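PDB 1WY0: geranylgeranyl pyrophosphate synthetase from Pyrococcus horikoshii, which probably catalyses the condensation of isopentenyl diphosphate with allylic diphosphates to build the twenty-carbon chain of geranylgeranyl diphosphate. Local coordinates for residues Ser204-Asn209 against Lys313-Leu318; Glu197-Ala202 against Arg319-Ser324; Gly211-Ile216 against Glu305-Met310. One frame throughout, in Å; residues are numbered along the deposited sequence.

Contact 1 (Ser204-Asn209 against Lys313-Leu318); sequences SSWGRN and KANEAL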
ATOM      1  N   SER A 204      12.222 -19.361 -11.384  1.00 46.54           N
ATOM      2  CA  SER A 204      10.853 -18.880 -11.256  1.00 46.16           C
ATOM      3  C   SER A 204       9.882 -20.026 -11.004  1.00 47.08           C
ATOM      4  O   SER A 204       9.024 -19.934 -10.127  1.00 47.47           O
ATOM      5  CB  SER A 204      10.432 -18.150 -12.530  1.00 45.10           C
ATOM      6  OG  SER A 204      11.402 -17.200 -12.927  1.00 45.71           O
ATOM      7  N   SER A 205      10.025 -21.100 -11.782  1.00 46.38           N
ATOM      8  CA  SER A 205       9.163 -22.276 -11.674  1.00 46.45           C
ATOM      9  C   SER A 205       9.308 -22.961 -10.322  1.00 45.07           C
ATOM     10  O   SER A 205       8.352 -23.523  -9.784  1.00 44.33           O
ATOM     11  CB  SER A 205       9.504 -23.268 -12.783  1.00 47.91           C
ATOM     12  OG  SER A 205      10.823 -23.756 -12.607  1.00 50.72           O
ATOM     13  N   TRP A 206      10.519 -22.915  -9.789  1.00 43.60           N
ATOM     14  CA  TRP A 206      10.810 -23.474  -8.471  1.00 43.58           C
ATOM     15  C   TRP A 206      10.175 -22.646  -7.351  1.00 41.74           C
ATOM     16  O   TRP A 206       9.669 -23.162  -6.365  1.00 42.24           O
ATOM     17  CB  TRP A 206      12.328 -23.513  -8.300  1.00 42.39           C
ATOM     18  CG  TRP A 206      12.680 -24.020  -6.958  1.00 43.53           C
ATOM     19  CD1 TRP A 206      12.941 -25.361  -6.601  1.00 42.41           C
ATOM     20  CD2 TRP A 206      12.890 -23.227  -5.764  1.00 43.59           C
ATOM     21  NE1 TRP A 206      13.302 -25.494  -5.297  1.00 42.74           N
ATOM     22  CE2 TRP A 206      13.266 -24.122  -4.732  1.00 43.67           C
ATOM     23  CE3 TRP A 206      12.783 -21.865  -5.486  1.00 45.21           C
ATOM     24  CZ2 TRP A 206      13.527 -23.641  -3.461  1.00 45.72           C
ATOM     25  CZ3 TRP A 206      13.047 -21.386  -4.212  1.00 44.05           C
ATOM     26  CH2 TRP A 206      13.413 -22.281  -3.193  1.00 44.42           C
ATOM     27  N   GLY A 207      10.258 -21.309  -7.507  1.00 40.74           N
ATOM     28  CA  GLY A 207       9.676 -20.429  -6.496  1.00 40.30           C
ATOM     29  C   GLY A 207       8.150 -20.545  -6.471  1.00 39.05           C
ATOM     30  O   GLY A 207       7.510 -20.610  -5.429  1.00 38.18           O
ATOM     31  N   ARG A 208       7.568 -20.530  -7.681  1.00 39.49           N
ATOM     32  CA  ARG A 208       6.122 -20.660  -7.789  1.00 40.36           C
ATOM     33  C   ARG A 208       5.623 -21.930  -7.093  1.00 41.32           C
ATOM     34  O   ARG A 208       4.690 -21.920  -6.300  1.00 40.78           O
ATOM     35  CB  ARG A 208       5.767 -20.707  -9.274  1.00 41.61           C
ATOM     36  CG  ARG A 208       4.287 -20.432  -9.532  1.00 45.45           C
ATOM     37  CD  ARG A 208       3.829 -19.124  -8.882  1.00 49.57           C
ATOM     38  NE  ARG A 208       2.721 -18.536  -9.639  1.00 52.60           N
ATOM     39  CZ  ARG A 208       2.863 -17.264 -10.051  1.00 52.69           C
ATOM     40  NH1 ARG A 208       3.974 -16.600  -9.786  1.00 53.20           N
ATOM     41  NH2 ARG A 208       1.854 -16.659 -10.685  1.00 55.30           N
ATOM     42  N   ASN A 209       6.270 -23.056  -7.448  1.00 39.90           N
ATOM     43  CA  ASN A 209       5.849 -24.347  -6.917  1.00 40.11           C
ATOM     44  C   ASN A 209       6.083 -24.461  -5.408  1.00 39.53           C
ATOM     45  O   ASN A 209       5.288 -25.027  -4.668  1.00 40.01           O
ATOM     46  CB  ASN A 209       6.642 -25.432  -7.644  1.00 41.15           C
ATOM     47  CG  ASN A 209       5.917 -25.822  -8.904  1.00 43.21           C
ATOM     48  OD1 ASN A 209       4.839 -26.408  -8.877  1.00 45.30           O
ATOM     49  ND2 ASN A 209       6.542 -25.484 -10.046  1.00 43.71           N
ATOM     50  N   LYS A 313       8.671 -31.433  -8.709  1.00 51.81           N
ATOM     51  CA  LYS A 313       8.772 -30.689  -9.954  1.00 52.56           C
ATOM     52  C   LYS A 313       9.679 -29.477  -9.813  1.00 52.30           C
ATOM     53  O   LYS A 313      10.439 -29.161 -10.722  1.00 54.37           O
ATOM     54  CB  LYS A 313       7.392 -30.230 -10.423  1.00 53.00           C
ATOM     55  CG  LYS A 313       7.455 -29.124 -11.467  1.00 56.32           C
ATOM     56  CD  LYS A 313       7.782 -29.695 -12.845  1.00 59.52           C
ATOM     57  CE  LYS A 313       7.951 -28.607 -13.904  1.00 60.81           C
ATOM     58  NZ  LYS A 313       9.164 -28.814 -14.746  1.00 62.63           N
ATOM     59  N   ALA A 314       9.597 -28.800  -8.673  1.00 52.80           N
ATOM     60  CA  ALA A 314      10.408 -27.608  -8.428  1.00 52.27           C
ATOM     61  C   ALA A 314      11.905 -27.894  -8.462  1.00 52.39           C
ATOM     62  O   ALA A 314      12.655 -27.227  -9.169  1.00 52.10           O
ATOM     63  CB  ALA A 314      10.032 -26.994  -7.094  1.00 50.47           C
ATOM     64  N   ASN A 315      12.342 -28.873  -7.680  1.00 53.43           N
ATOM     65  CA  ASN A 315      13.753 -29.235  -7.641  1.00 54.62           C
ATOM     66  C   ASN A 315      14.181 -29.833  -8.981  1.00 56.01           C
ATOM     67  O   ASN A 315      15.261 -29.532  -9.482  1.00 55.72           O
ATOM     68  CB  ASN A 315      14.004 -30.236  -6.514  1.00 53.54           C
ATOM     69  CG  ASN A 315      13.846 -29.617  -5.139  1.00 52.98           C
ATOM     70  OD1 ASN A 315      14.038 -28.413  -4.962  1.00 51.97           O
ATOM     71  ND2 ASN A 315      13.481 -30.435  -4.157  1.00 50.08           N
ATOM     72  N   GLU A 316      13.327 -30.673  -9.561  1.00 58.35           N
ATOM     73  CA  GLU A 316      13.628 -31.292 -10.850  1.00 61.04           C
ATOM     74  C   GLU A 316      13.698 -30.222 -11.937  1.00 61.23           C
ATOM     75  O   GLU A 316      13.910 -30.523 -13.109  1.00 61.71           O
ATOM     76  CB  GLU A 316      12.554 -32.324 -11.219  1.00 62.60           C
ATOM     77  CG  GLU A 316      11.878 -32.106 -12.572  1.00 65.95           C
ATOM     78  CD  GLU A 316      10.564 -32.862 -12.713  1.00 68.22           C
ATOM     79  OE1 GLU A 316      10.279 -33.716 -11.845  1.00 69.30           O
ATOM     80  OE2 GLU A 316       9.824 -32.614 -13.694  1.00 68.79           O
ATOM     81  N   ALA A 317      13.509 -28.969 -11.543  1.00 61.99           N
ATOM     82  CA  ALA A 317      13.563 -27.859 -12.486  1.00 62.31           C
ATOM     83  C   ALA A 317      14.849 -27.090 -12.258  1.00 62.87           C
ATOM     84  O   ALA A 317      15.257 -26.289 -13.092  1.00 63.57           O
ATOM     85  CB  ALA A 317      12.361 -26.945 -12.295  1.00 61.54           C
ATOM     86  N   LEU A 318      15.482 -27.339 -11.116  1.00 63.94           N
ATOM     87  CA  LEU A 318      16.750 -26.691 -10.775  1.00 65.53           C
ATOM     88  C   LEU A 318      17.924 -27.500 -11.330  1.00 66.79           C
ATOM     89  O   LEU A 318      19.084 -27.100 -11.309  1.00 67.12           O
ATOM     90  CB  LEU A 318      16.852 -26.588  -9.246  1.00 65.25           C
ATOM     91  CG  LEU A 318      16.031 -25.437  -8.660  1.00 64.62           C
ATOM     92  CD1 LEU A 318      16.374 -25.171  -7.189  1.00 64.21           C
ATOM     93  CD2 LEU A 318      16.246 -24.115  -9.395  1.00 63.56           C
TER
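W206 and A314 mark the closest backbone approach of the two segments, with their CA atoms 4.2 Å apart. S204-N209 is a run inside helix 197-224, whereas K313-L318 begins on helix 299-315 and runs into the chain beyond N315. Such a short spacing is possible because A314 turns only a methyl group inward: its CB lies 3.4 Å from W206 CD1 and 3.8 Å from N209 CB.

The indole is the main wedge. With CG anti to the backbone N (chi1 178°), it is swung across to the second segment, where its pyrrole edge meets two oxygens near the ring plane. NE1 donates to N315 OD1 at 3.0 Å with an N-H...O angle of 147°, which satisfies the polar atom of a buried ring and helps to fix the rotation of the indole. CD1 lies 3.2 Å from the carbonyl oxygen A314 O. Over one face, L318 CD1 makes a CH-pi contact, 3.7 Å from the centroid of the five-membered ring.

Further along, N209 ND2 turns back to donate to S205 O at 2.7 Å; that oxygen also accepts from N209 N, the two donors arriving from opposite faces of its carbonyl plane. The hydroxyl of S205 is bonded to A202 O and merely brushes the methyl of A317. L330 and A334 of helix 325-336 also touch the tryptophan. Alanine-mediated close approach with an indole wedged among three helices is close helix packing through a small residue within the all-helical polyprenyl synthase fold.

Contact 2 (Glu197-Ala202 against Arg319-Ser324); sequences EEYIKA and RILPKS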
ATOM      1  N   GLU A 197      18.172 -16.801 -19.662  1.00 66.21           N
ATOM      2  CA  GLU A 197      16.722 -16.887 -19.537  1.00 66.58           C
ATOM      3  C   GLU A 197      16.242 -18.296 -19.180  1.00 66.74           C
ATOM      4  O   GLU A 197      15.097 -18.518 -18.808  1.00 67.16           O
ATOM      5  CB  GLU A 197      16.101 -16.450 -20.864  1.00 66.56           C
ATOM      6  CG  GLU A 197      16.307 -14.961 -21.141  1.00 66.68           C
ATOM      7  CD  GLU A 197      15.729 -14.155 -20.000  1.00 67.57           C
ATOM      8  OE1 GLU A 197      14.654 -14.495 -19.529  1.00 66.33           O
ATOM      9  OE2 GLU A 197      16.362 -13.182 -19.595  1.00 66.85           O
ATOM     10  N   GLU A 198      17.149 -19.277 -19.345  1.00 66.88           N
ATOM     11  CA  GLU A 198      16.753 -20.643 -19.026  1.00 66.44           C
ATOM     12  C   GLU A 198      16.841 -20.900 -17.522  1.00 65.11           C
ATOM     13  O   GLU A 198      16.046 -21.623 -16.931  1.00 64.52           O
ATOM     14  CB  GLU A 198      17.681 -21.599 -19.775  1.00 67.93           C
ATOM     15  CG  GLU A 198      16.944 -22.827 -20.310  1.00 70.18           C
ATOM     16  CD  GLU A 198      15.630 -22.402 -20.926  1.00 71.41           C
ATOM     17  OE1 GLU A 198      14.736 -22.009 -20.188  1.00 72.17           O
ATOM     18  OE2 GLU A 198      15.502 -22.491 -22.145  1.00 72.07           O
ATOM     19  N   TYR A 199      17.885 -20.311 -16.907  1.00 63.64           N
ATOM     20  CA  TYR A 199      17.988 -20.364 -15.454  1.00 63.38           C
ATOM     21  C   TYR A 199      16.776 -19.690 -14.806  1.00 62.25           C
ATOM     22  O   TYR A 199      16.083 -20.245 -13.964  1.00 60.47           O
ATOM     23  CB  TYR A 199      19.249 -19.606 -15.034  1.00 64.70           C
ATOM     24  CG  TYR A 199      20.482 -20.325 -15.457  1.00 67.22           C
ATOM     25  CD1 TYR A 199      21.716 -19.685 -15.355  1.00 67.60           C
ATOM     26  CD2 TYR A 199      20.427 -21.646 -15.903  1.00 68.27           C
ATOM     27  CE1 TYR A 199      22.883 -20.360 -15.679  1.00 69.42           C
ATOM     28  CE2 TYR A 199      21.595 -22.318 -16.239  1.00 69.53           C
ATOM     29  CZ  TYR A 199      22.817 -21.678 -16.132  1.00 69.66           C
ATOM     30  OH  TYR A 199      23.986 -22.346 -16.449  1.00 70.90           O
ATOM     31  N   ILE A 200      16.564 -18.421 -15.209  1.00 60.71           N
ATOM     32  CA  ILE A 200      15.485 -17.636 -14.620  1.00 59.22           C
ATOM     33  C   ILE A 200      14.135 -18.356 -14.705  1.00 58.66           C
ATOM     34  O   ILE A 200      13.324 -18.333 -13.788  1.00 59.22           O
ATOM     35  CB  ILE A 200      15.415 -16.290 -15.345  1.00 58.90           C
ATOM     36  CG1 ILE A 200      16.663 -15.457 -15.037  1.00 57.12           C
ATOM     37  CG2 ILE A 200      14.191 -15.497 -14.853  1.00 59.51           C
ATOM     38  CD1 ILE A 200      16.762 -14.204 -15.910  1.00 57.06           C
ATOM     39  N   LYS A 201      13.884 -18.980 -15.870  1.00 57.57           N
ATOM     40  CA  LYS A 201      12.626 -19.703 -16.028  1.00 57.23           C
ATOM     41  C   LYS A 201      12.561 -20.927 -15.112  1.00 55.74           C
ATOM     42  O   LYS A 201      11.495 -21.395 -14.735  1.00 54.33           O
ATOM     43  CB  LYS A 201      12.493 -20.137 -17.488  1.00 59.85           C
ATOM     44  CG  LYS A 201      11.031 -20.295 -17.912  1.00 63.18           C
ATOM     45  CD  LYS A 201      10.867 -21.299 -19.055  1.00 65.43           C
ATOM     46  CE  LYS A 201       9.911 -22.442 -18.698  1.00 67.58           C
ATOM     47  NZ  LYS A 201      10.661 -23.694 -18.594  1.00 68.56           N
ATOM     48  N   ALA A 202      13.763 -21.437 -14.787  1.00 54.24           N
ATOM     49  CA  ALA A 202      13.842 -22.583 -13.893  1.00 50.99           C
ATOM     50  C   ALA A 202      13.709 -22.154 -12.428  1.00 49.38           C
ATOM     51  O   ALA A 202      13.069 -22.805 -11.609  1.00 48.53           O
ATOM     52  CB  ALA A 202      15.194 -23.258 -14.124  1.00 50.96           C
ATOM     53  N   ARG A 319      17.574 -28.714 -11.795  1.00 67.68           N
ATOM     54  CA  ARG A 319      18.545 -29.584 -12.443  1.00 68.59           C
ATOM     55  C   ARG A 319      19.352 -28.826 -13.499  1.00 68.27           C
ATOM     56  O   ARG A 319      20.508 -29.106 -13.776  1.00 68.49           O
ATOM     57  CB  ARG A 319      17.728 -30.657 -13.151  1.00 69.56           C
ATOM     58  CG  ARG A 319      18.176 -32.076 -12.826  1.00 72.95           C
ATOM     59  CD  ARG A 319      16.972 -33.000 -12.619  1.00 74.97           C
ATOM     60  NE  ARG A 319      17.283 -34.027 -11.624  1.00 76.99           N
ATOM     61  CZ  ARG A 319      17.191 -33.680 -10.329  1.00 78.23           C
ATOM     62  NH1 ARG A 319      16.812 -32.458  -9.992  1.00 78.77           N
ATOM     63  NH2 ARG A 319      17.496 -34.574  -9.387  1.00 78.90           N
ATOM     64  N   ILE A 320      18.664 -27.853 -14.123  1.00 67.33           N
ATOM     65  CA  ILE A 320      19.244 -27.124 -15.239  1.00 66.90           C
ATOM     66  C   ILE A 320      20.453 -26.274 -14.820  1.00 66.20           C
ATOM     67  O   ILE A 320      21.345 -25.969 -15.604  1.00 66.62           O
ATOM     68  CB  ILE A 320      18.145 -26.223 -15.798  1.00 66.55           C
ATOM     69  CG1 ILE A 320      17.024 -27.079 -16.401  1.00 67.40           C
ATOM     70  CG2 ILE A 320      18.715 -25.323 -16.901  1.00 67.74           C
ATOM     71  CD1 ILE A 320      17.524 -28.013 -17.501  1.00 66.49           C
ATOM     72  N   LEU A 321      20.428 -25.845 -13.542  1.00 65.68           N
ATOM     73  CA  LEU A 321      21.527 -25.042 -13.018  1.00 64.72           C
ATOM     74  C   LEU A 321      22.719 -25.915 -12.629  1.00 64.62           C
ATOM     75  O   LEU A 321      22.591 -27.111 -12.404  1.00 63.41           O
ATOM     76  CB  LEU A 321      21.019 -24.287 -11.794  1.00 64.28           C
ATOM     77  CG  LEU A 321      20.290 -23.000 -12.161  1.00 63.96           C
ATOM     78  CD1 LEU A 321      18.933 -23.267 -12.804  1.00 63.39           C
ATOM     79  CD2 LEU A 321      20.033 -22.096 -10.952  1.00 63.37           C
ATOM     80  N   PRO A 322      23.901 -25.296 -12.536  1.00 65.26           N
ATOM     81  CA  PRO A 322      25.103 -26.030 -12.171  1.00 66.80           C
ATOM     82  C   PRO A 322      25.033 -26.513 -10.721  1.00 67.70           C
ATOM     83  O   PRO A 322      24.217 -26.070  -9.925  1.00 68.60           O
ATOM     84  CB  PRO A 322      26.306 -25.111 -12.350  1.00 66.25           C
ATOM     85  CG  PRO A 322      25.869 -23.920 -13.191  1.00 65.52           C
ATOM     86  CD  PRO A 322      24.274 -23.999 -13.091  1.00 64.74           C
ATOM     87  N   LYS A 323      25.903 -27.491 -10.407  1.00 68.19           N
ATOM     88  CA  LYS A 323      25.998 -27.925  -9.027  1.00 68.31           C
ATOM     89  C   LYS A 323      26.789 -26.930  -8.179  1.00 68.29           C
ATOM     90  O   LYS A 323      27.919 -26.555  -8.466  1.00 68.56           O
ATOM     91  CB  LYS A 323      26.642 -29.314  -8.967  1.00 68.90           C
ATOM     92  CG  LYS A 323      26.584 -29.916  -7.563  1.00 69.62           C
ATOM     93  CD  LYS A 323      27.813 -29.544  -6.733  1.00 69.60           C
ATOM     94  CE  LYS A 323      27.848 -30.259  -5.379  1.00 70.13           C
ATOM     95  NZ  LYS A 323      28.898 -29.679  -4.546  1.00 71.32           N
ATOM     96  N   SER A 324      26.096 -26.449  -7.146  1.00 67.61           N
ATOM     97  CA  SER A 324      26.719 -25.616  -6.133  1.00 67.24           C
ATOM     98  C   SER A 324      26.014 -25.875  -4.806  1.00 67.18           C
ATOM     99  O   SER A 324      25.031 -26.594  -4.742  1.00 67.19           O
ATOM    100  CB  SER A 324      26.516 -24.155  -6.541  1.00 67.99           C
ATOM    101  OG  SER A 324      25.121 -23.908  -6.747  1.00 67.75           O
TER
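Y199 and L321 form the tight half of this contact. They also define its backbone spacing, with CA atoms 6.4 Å apart, so the side chains must bridge the gap between the first turns of helix 197-224 and the loop R319-S324. The phenol ring is directed by a chi1 of -69°, CG opposite the carbonyl carbon, which brings its CD2 side to the loop. L321 lies over one ring face: its CG is 4.0 Å from Y199 CD2, and its CD1 comes to 3.8 Å from the same ring carbon. The CD1 methyl does double duty, since it is also 4.0 Å from A202 CB, one helical turn further on. Leucine, alanine and ring thus make a continuous apolar patch, and V61 extends it by touching both Y199 and L321.

The two sides differ in burial more than in distance: L321 and A202 are buried, whereas I320 and P322 are exposed, and each meets the ring at a slant. I320 O lies 3.7 Å from Y199 CE2, a van der Waals approach, while I320 CG2 makes the longer approach, 4.2 Å to Y199 CD2. At the far end of the ring, P322 CD is 3.8 Å from Y199 OH, again as packing of a carbon against the hydroxyl. I320, L321 and P322 all touch a crystal neighbour, so lattice contacts may influence the loop.

Polar bonds fix the two pieces separately. N196 OD1 accepts from the N atoms of E198 and Y199 at the start of one helix; L321 O accepts from R327 NH2, and S324 OG caps R327 N at the start of helix 325-336. This is an interhelical connection, ending in a serine N-cap, packed on the N-terminal turns of another helix at the periphery of an all-helical fold.

Contact 3 (Gly211-Ile216 against Glu305-Met310); sequences GIAFQI and EIAKDM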
ATOM      1  N   GLY A 211       6.362 -21.963  -3.207  1.00 39.10           N
ATOM      2  CA  GLY A 211       5.452 -21.049  -2.540  1.00 39.72           C
ATOM      3  C   GLY A 211       4.078 -21.660  -2.338  1.00 40.50           C
ATOM      4  O   GLY A 211       3.492 -21.552  -1.258  1.00 41.45           O
ATOM      5  N   ILE A 212       3.562 -22.324  -3.366  1.00 39.06           N
ATOM      6  CA  ILE A 212       2.246 -22.938  -3.272  1.00 38.57           C
ATOM      7  C   ILE A 212       2.235 -24.171  -2.370  1.00 38.45           C
ATOM      8  O   ILE A 212       1.373 -24.293  -1.498  1.00 39.38           O
ATOM      9  CB  ILE A 212       1.706 -23.290  -4.683  1.00 38.09           C
ATOM     10  CG1 ILE A 212       1.288 -22.001  -5.398  1.00 37.54           C
ATOM     11  CG2 ILE A 212       0.526 -24.238  -4.588  1.00 38.33           C
ATOM     12  CD1 ILE A 212       0.766 -22.199  -6.815  1.00 38.75           C
ATOM     13  N   ALA A 213       3.198 -25.067  -2.557  1.00 36.58           N
ATOM     14  CA  ALA A 213       3.269 -26.289  -1.756  1.00 36.48           C
ATOM     15  C   ALA A 213       3.441 -26.027  -0.260  1.00 35.08           C
ATOM     16  O   ALA A 213       2.935 -26.777   0.565  1.00 35.14           O
ATOM     17  CB  ALA A 213       4.401 -27.180  -2.262  1.00 35.40           C
ATOM     18  N   PHE A 214       4.178 -24.979   0.085  1.00 35.69           N
ATOM     19  CA  PHE A 214       4.349 -24.463   1.434  1.00 37.08           C
ATOM     20  C   PHE A 214       3.018 -24.424   2.180  1.00 35.70           C
ATOM     21  O   PHE A 214       2.823 -25.086   3.191  1.00 32.79           O
ATOM     22  CB  PHE A 214       4.932 -23.053   1.337  1.00 41.78           C
ATOM     23  CG  PHE A 214       5.003 -22.434   2.702  1.00 47.74           C
ATOM     24  CD1 PHE A 214       5.766 -23.042   3.693  1.00 49.22           C
ATOM     25  CD2 PHE A 214       4.321 -21.258   2.967  1.00 49.43           C
ATOM     26  CE1 PHE A 214       5.847 -22.464   4.950  1.00 50.91           C
ATOM     27  CE2 PHE A 214       4.410 -20.683   4.231  1.00 52.26           C
ATOM     28  CZ  PHE A 214       5.174 -21.281   5.227  1.00 52.67           C
ATOM     29  N   GLN A 215       2.189 -23.559   1.607  1.00 33.96           N
ATOM     30  CA  GLN A 215       0.884 -23.289   2.185  1.00 33.78           C
ATOM     31  C   GLN A 215       0.026 -24.552   2.239  1.00 32.83           C
ATOM     32  O   GLN A 215      -0.615 -24.826   3.249  1.00 31.15           O
ATOM     33  CB  GLN A 215       0.162 -22.194   1.396  1.00 32.69           C
ATOM     34  CG  GLN A 215      -1.122 -21.736   2.070  1.00 32.79           C
ATOM     35  CD  GLN A 215      -0.867 -21.248   3.488  1.00 34.18           C
ATOM     36  OE1 GLN A 215      -0.118 -20.293   3.697  1.00 33.85           O
ATOM     37  NE2 GLN A 215      -1.471 -21.913   4.468  1.00 31.49           N
ATOM     38  N   ILE A 216       0.017 -25.327   1.159  1.00 32.97           N
ATOM     39  CA  ILE A 216      -0.768 -26.560   1.131  1.00 31.55           C
ATOM     40  C   ILE A 216      -0.337 -27.514   2.241  1.00 32.16           C
ATOM     41  O   ILE A 216      -1.174 -28.149   2.880  1.00 31.61           O
ATOM     42  CB  ILE A 216      -0.630 -27.301  -0.224  1.00 32.78           C
ATOM     43  CG1 ILE A 216      -1.279 -26.487  -1.347  1.00 31.73           C
ATOM     44  CG2 ILE A 216      -1.282 -28.694  -0.125  1.00 32.82           C
ATOM     45  CD1 ILE A 216      -0.896 -26.981  -2.737  1.00 31.66           C
ATOM     46  N   GLU A 305      -0.140 -35.127  -1.496  1.00 42.05           N
ATOM     47  CA  GLU A 305       0.514 -35.577  -2.722  1.00 44.41           C
ATOM     48  C   GLU A 305       0.766 -34.426  -3.675  1.00 44.45           C
ATOM     49  O   GLU A 305       1.836 -34.334  -4.275  1.00 44.21           O
ATOM     50  CB  GLU A 305      -0.337 -36.642  -3.422  1.00 46.19           C
ATOM     51  CG  GLU A 305      -0.348 -37.971  -2.703  1.00 50.86           C
ATOM     52  CD  GLU A 305       0.818 -38.119  -1.742  1.00 54.70           C
ATOM     53  OE1 GLU A 305       1.982 -38.062  -2.194  1.00 55.45           O
ATOM     54  OE2 GLU A 305       0.567 -38.283  -0.527  1.00 57.64           O
ATOM     55  N   ILE A 306      -0.223 -33.555  -3.824  1.00 43.68           N
ATOM     56  CA  ILE A 306      -0.066 -32.409  -4.702  1.00 43.80           C
ATOM     57  C   ILE A 306       1.137 -31.594  -4.255  1.00 43.21           C
ATOM     58  O   ILE A 306       1.964 -31.184  -5.070  1.00 42.90           O
ATOM     59  CB  ILE A 306      -1.313 -31.515  -4.677  1.00 43.99           C
ATOM     60  CG1 ILE A 306      -2.444 -32.203  -5.435  1.00 45.08           C
ATOM     61  CG2 ILE A 306      -1.004 -30.162  -5.281  1.00 43.90           C
ATOM     62  CD1 ILE A 306      -2.028 -32.723  -6.808  1.00 45.89           C
ATOM     63  N   ALA A 307       1.232 -31.371  -2.949  1.00 43.95           N
ATOM     64  CA  ALA A 307       2.337 -30.608  -2.385  1.00 43.79           C
ATOM     65  C   ALA A 307       3.678 -31.275  -2.694  1.00 43.84           C
ATOM     66  O   ALA A 307       4.621 -30.612  -3.132  1.00 42.04           O
ATOM     67  CB  ALA A 307       2.156 -30.468  -0.880  1.00 44.19           C
ATOM     68  N   LYS A 308       3.759 -32.586  -2.468  1.00 44.62           N
ATOM     69  CA  LYS A 308       4.994 -33.322  -2.733  1.00 45.71           C
ATOM     70  C   LYS A 308       5.360 -33.282  -4.213  1.00 46.00           C
ATOM     71  O   LYS A 308       6.525 -33.097  -4.567  1.00 46.06           O
ATOM     72  CB  LYS A 308       4.865 -34.773  -2.261  1.00 47.40           C
ATOM     73  CG  LYS A 308       5.297 -34.984  -0.816  1.00 50.69           C
ATOM     74  CD  LYS A 308       4.333 -35.890  -0.071  1.00 51.78           C
ATOM     75  CE  LYS A 308       4.838 -37.322  -0.036  1.00 54.72           C
ATOM     76  NZ  LYS A 308       3.730 -38.302   0.193  1.00 58.03           N
ATOM     77  N   ASP A 309       4.369 -33.452  -5.081  1.00 45.56           N
ATOM     78  CA  ASP A 309       4.638 -33.410  -6.508  1.00 46.68           C
ATOM     79  C   ASP A 309       5.229 -32.062  -6.909  1.00 46.30           C
ATOM     80  O   ASP A 309       6.240 -32.002  -7.607  1.00 48.28           O
ATOM     81  CB  ASP A 309       3.363 -33.677  -7.306  1.00 48.47           C
ATOM     82  CG  ASP A 309       2.883 -35.110  -7.176  1.00 51.77           C
ATOM     83  OD1 ASP A 309       3.677 -35.968  -6.725  1.00 54.57           O
ATOM     84  OD2 ASP A 309       1.716 -35.382  -7.537  1.00 51.59           O
ATOM     85  N   MET A 310       4.612 -30.977  -6.457  1.00 45.53           N
ATOM     86  CA  MET A 310       5.103 -29.644  -6.787  1.00 45.32           C
ATOM     87  C   MET A 310       6.537 -29.462  -6.299  1.00 43.88           C
ATOM     88  O   MET A 310       7.343 -28.783  -6.930  1.00 41.43           O
ATOM     89  CB  MET A 310       4.193 -28.590  -6.159  1.00 46.64           C
ATOM     90  CG  MET A 310       2.877 -28.429  -6.889  1.00 48.75           C
ATOM     91  SD  MET A 310       1.686 -27.477  -5.954  1.00 49.55           S
ATOM     92  CE  MET A 310       2.228 -25.833  -6.340  1.00 51.56           C
TER
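A213 and A307 form the close point of an antiparallel helix pair within the all-helical polyprenyl synthase fold. The axes of the short segments G211-I216 and E305-M310 approach to 8.7 Å, with 152° between their N-to-C directions, and the CA atoms of the two alanines are 4.5 Å apart. Small side chains account for this spacing: A213 CB rests 3.5 Å from the backbone oxygen A307 O, and the methyl carbons CB of A213 and A307 are 4.2 Å apart.

Larger residues fill in around the alanines. I216 spreads its branches over the partner helix, with CG2 3.9 Å from A307 CB and CD1 4.1 Å from I306 CG2. The same CD1 lies 4.2 Å from M310 SD, which enters roughly at right angles to the isoleucine. M310 reaches across with its CG anti to the carbonyl carbon and bends at its end (chi3 82°). Its sulfur is 3.7 Å from I212 CG2; the position of its terminal methyl relative to that branch is doubtful, as the modelled approach is too short. Replacing I212 by alanine removes the CG2 branch, which would probably open a gap beside M310 SD and let the thioether end turn more freely.

Q215 NE2 donates a hydrogen bond to D219 OD1, one turn further along the same helix; D219 belongs by sequence to the second aspartate-rich motif, which in relatives binds magnesium, so this helix probably leads toward the active site. Helix 167-193 covers the pair on one flank, with M171 and S175 against I212 and Y170 against I216, while L245 of helix 245-253 touches both I216 and I306.

From the N terminus the chain runs through its earlier helices to helix 197-224, which supplies the first segment of every contact in the order 197-202, 204-209, 211-216. The second segments follow in reverse, 305-310, 313-318, 319-324, so the loops nest without crossing: contact 3 closes 88 intervening residues, contact 1 encloses it with 103, and contact 2 encloses both with 116. This order is that of an antiparallel pairing with helix 299-315, continued by the connection to helix 325-336. Neighbouring contacts meet by packing, A317 O on A202 CB and N209 OD1 on M310 CG, whereas contacts 2 and 3 stay apart, their centres about 21 Å distant.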